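Local coordinates for SAHS1 (Ramazzottius varieornatus, PDB 5XN9), which acts as a secreted, heat-soluble molecular shield under water-deficient conditions, contributing to the desiccation tolerance of this tardigrade, at residues A[92-97]-A[111-116]. Sequence-based numbering, arbitrary orientation. Where two conformers were deposited one is given.
Sequences GGNLKA and EYKVNG
Glu111 and Lys96 are matched across an antiparallel hairpin as a non-hydrogen-bonded pair, and they illustrate how two long polar side chains can run side by side without their charged atoms having to meet. Glu111 adopts two conformers, which leaves the placement of its carboxylate less certain; in one of them OE1 lies 3.3 Å from the methylene carbon Lys96 CE but 4.1 Å from Lys96 NZ, too far to count as a salt bridge. The ammonium has its stronger partner in Asp91, with which it forms one. At the backbone, Glu111 CA offers a CA-H...O contact to Leu95 O.

Tyr112 comes next and supplies both backbone bonds of the contact. Its N donates to Leu95 O at 2.7 Å, and its O accepts from Leu95 N at 3.1 Å, the latter with a nearly straight N-H...O angle of 168°; this is the hydrogen-bonded pair. The two side chains leave the sheet on the face away from Glu111 and Lys96, CB beside CB at 4.0 Å. With the tyrosine CG anti to its carbonyl carbon (chi1 -60°), the ring turns an edge to Leu95 O, which lies in its plane, while CD1 meets Leu95 CD2.

At Lys113 the extended chain lies alongside the Asn94 amide, with OD1 3.8 Å from Lys113 CG, before its ammonium leads away. Beyond it, direct pairing gives way to a water that donates to Asn94 OD1 and accepts from Val114 N, each at 2.9 Å, carrying the link past the last bridged pair.

The hairpin of strands 94-101 and 106-114 belongs to the antiparallel barrel expected of a fatty-acid-binding-protein relative. Strand 82-91 flanks it beside Leu95 and Lys96, where Tyr88 and Thr89 pack, and strand 118-125 borders Tyr112, whose hydroxyl is hydrogen-bonded to Lys121.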
ATOM      1  N   GLY A  92      -8.286 -14.416  -4.146  0.63 37.37           N
ATOM      2  CA  GLY A  92      -8.374 -14.707  -5.563  0.63 37.39           C
ATOM      3  C   GLY A  92      -7.274 -13.964  -6.293  0.63 38.50           C
ATOM      4  O   GLY A  92      -6.080 -14.157  -6.043  0.63 37.97           O
ATOM      5  N   GLY A  93      -7.682 -13.076  -7.186  1.00 40.22           N
ATOM      6  CA  GLY A  93      -6.823 -12.277  -8.032  1.00 38.04           C
ATOM      7  C   GLY A  93      -6.323 -10.984  -7.431  1.00 36.24           C
ATOM      8  O   GLY A  93      -5.513 -10.296  -8.065  1.00 37.20           O
ATOM      9  N   ASN A  94      -6.762 -10.629  -6.228  1.00 34.43           N
ATOM     10  CA  ASN A  94      -6.376  -9.380  -5.591  1.00 30.69           C
ATOM     11  C   ASN A  94      -5.393  -9.634  -4.457  1.00 29.07           C
ATOM     12  O   ASN A  94      -5.247 -10.753  -3.967  1.00 32.13           O
ATOM     13  CB  ASN A  94      -7.609  -8.649  -5.057  1.00 32.48           C
ATOM     14  CG  ASN A  94      -8.607  -8.342  -6.150  1.00 36.04           C
ATOM     15  OD1 ASN A  94      -8.222  -8.094  -7.292  1.00 37.37           O
ATOM     16  ND2 ASN A  94      -9.894  -8.378  -5.818  1.00 37.31           N
ATOM     17  N   LEU A  95      -4.713  -8.569  -4.050  1.00 24.88           N
ATOM     18  CA  LEU A  95      -3.706  -8.625  -2.997  1.00 22.56           C
ATOM     19  C   LEU A  95      -4.224  -7.850  -1.796  1.00 21.94           C
ATOM     20  O   LEU A  95      -4.743  -6.741  -1.949  1.00 23.62           O
ATOM     21  CB  LEU A  95      -2.396  -8.004  -3.487  1.00 21.80           C
ATOM     22  CG  LEU A  95      -1.220  -7.988  -2.510  1.00 20.12           C
ATOM     23  CD1 LEU A  95      -0.725  -9.402  -2.204  1.00 23.30           C
ATOM     24  CD2 LEU A  95      -0.091  -7.125  -3.056  1.00 22.07           C
ATOM     25  N   LYS A  96      -4.098  -8.434  -0.607  1.00 21.02           N
ATOM     26  CA  LYS A  96      -4.513  -7.775   0.623  1.00 21.76           C
ATOM     27  C   LYS A  96      -3.354  -7.770   1.607  1.00 21.31           C
ATOM     28  O   LYS A  96      -2.571  -8.718   1.653  1.00 24.37           O
ATOM     29  CB  LYS A  96      -5.715  -8.488   1.258  1.00 24.63           C
ATOM     30  CG  LYS A  96      -6.980  -8.345   0.434  1.00 30.17           C
ATOM     31  CD  LYS A  96      -8.208  -8.864   1.157  1.00 38.53           C
ATOM     32  CE  LYS A  96      -9.489  -8.459   0.425  1.00 44.43           C
ATOM     33  NZ  LYS A  96     -10.650  -9.255   0.875  1.00 48.47           N
ATOM     34  N   ALA A  97      -3.232  -6.696   2.380  1.00 21.66           N
ATOM     35  CA  ALA A  97      -2.278  -6.642   3.479  1.00 21.04           C
ATOM     36  C   ALA A  97      -3.019  -6.356   4.775  1.00 19.19           C
ATOM     37  O   ALA A  97      -3.842  -5.426   4.848  1.00 21.02           O
ATOM     38  CB  ALA A  97      -1.183  -5.597   3.257  1.00 24.26           C
ATOM     39  N   GLU A 111      -6.009  -3.088   0.377  0.51 25.36           N
ATOM     40  CA  GLU A 111      -6.397  -3.977  -0.704  0.51 25.40           C
ATOM     41  C   GLU A 111      -5.897  -3.396  -2.014  0.51 24.15           C
ATOM     42  O   GLU A 111      -5.904  -2.177  -2.208  0.51 24.23           O
ATOM     43  CB  GLU A 111      -7.916  -4.211  -0.761  0.51 27.31           C
ATOM     44  CG  GLU A 111      -8.351  -5.137  -1.896  0.51 28.35           C
ATOM     45  CD  GLU A 111      -9.855  -5.182  -2.086  0.51 30.88           C
ATOM     46  OE1 GLU A 111     -10.447  -6.258  -1.879  0.51 33.67           O
ATOM     47  OE2 GLU A 111     -10.443  -4.142  -2.443  0.51 32.01           O
ATOM     48  N   TYR A 112      -5.437  -4.274  -2.896  1.00 23.72           N
ATOM     49  CA  TYR A 112      -4.991  -3.900  -4.234  1.00 24.87           C
ATOM     50  C   TYR A 112      -5.825  -4.686  -5.235  1.00 27.61           C
ATOM     51  O   TYR A 112      -5.722  -5.914  -5.301  1.00 29.64           O
ATOM     52  CB  TYR A 112      -3.509  -4.238  -4.430  1.00 25.04           C
ATOM     53  CG  TYR A 112      -2.594  -3.525  -3.463  1.00 24.36           C
ATOM     54  CD1 TYR A 112      -2.452  -3.973  -2.153  1.00 24.14           C
ATOM     55  CD2 TYR A 112      -1.868  -2.404  -3.859  1.00 28.42           C
ATOM     56  CE1 TYR A 112      -1.621  -3.315  -1.260  1.00 24.83           C
ATOM     57  CE2 TYR A 112      -1.033  -1.738  -2.970  1.00 28.68           C
ATOM     58  CZ  TYR A 112      -0.918  -2.200  -1.671  1.00 26.78           C
ATOM     59  OH  TYR A 112      -0.105  -1.543  -0.769  1.00 28.23           O
ATOM     60  N   LYS A 113      -6.639  -3.980  -6.021  1.00 28.15           N
ATOM     61  CA  LYS A 113      -7.592  -4.606  -6.926  1.00 32.30           C
ATOM     62  C   LYS A 113      -7.397  -4.018  -8.315  1.00 30.75           C
ATOM     63  O   LYS A 113      -7.576  -2.809  -8.511  1.00 32.77           O
ATOM     64  CB  LYS A 113      -9.016  -4.351  -6.423  1.00 37.34           C
ATOM     65  CG  LYS A 113     -10.134  -4.817  -7.334  1.00 46.87           C
ATOM     66  CD  LYS A 113     -11.475  -4.424  -6.717  1.00 53.98           C
ATOM     67  CE  LYS A 113     -12.655  -4.645  -7.660  1.00 62.04           C
ATOM     68  NZ  LYS A 113     -13.961  -4.373  -6.983  1.00 67.13           N
ATOM     69  N   VAL A 114      -7.034  -4.865  -9.274  1.00 33.93           N
ATOM     70  CA  VAL A 114      -6.684  -4.424 -10.618  1.00 37.90           C
ATOM     71  C   VAL A 114      -7.892  -4.651 -11.515  1.00 45.06           C
ATOM     72  O   VAL A 114      -8.296  -5.792 -11.754  1.00 46.16           O
ATOM     73  CB  VAL A 114      -5.433  -5.143 -11.141  1.00 38.47           C
ATOM     74  CG1 VAL A 114      -5.205  -4.810 -12.610  1.00 40.78           C
ATOM     75  CG2 VAL A 114      -4.223  -4.752 -10.308  1.00 36.92           C
ATOM     76  N   ASN A 115      -8.475  -3.557 -12.001  1.00 52.23           N
ATOM     77  CA  ASN A 115      -9.638  -3.594 -12.876  1.00 63.77           C
ATOM     78  C   ASN A 115      -9.251  -3.718 -14.342  1.00 66.28           C
ATOM     79  O   ASN A 115     -10.124  -3.630 -15.212  1.00 69.68           O
ATOM     80  CB  ASN A 115     -10.483  -2.333 -12.670  1.00 70.98           C
ATOM     81  CG  ASN A 115     -10.645  -1.967 -11.201  1.00 79.11           C
ATOM     82  OD1 ASN A 115      -9.701  -1.512 -10.554  1.00 80.39           O
ATOM     83  ND2 ASN A 115     -11.849  -2.155 -10.674  1.00 82.97           N
ATOM     84  N   GLY A 116      -7.971  -3.936 -14.630  1.00 68.04           N
ATOM     85  CA  GLY A 116      -7.461  -3.869 -15.983  1.00 69.78           C
ATOM     86  C   GLY A 116      -6.891  -2.492 -16.247  1.00 73.40           C
ATOM     87  O   GLY A 116      -7.606  -1.495 -16.111  1.00 75.45           O
TER
HETATM   88  O   HOH W   1      -5.681  -7.286  -8.535  1.00 44.87           O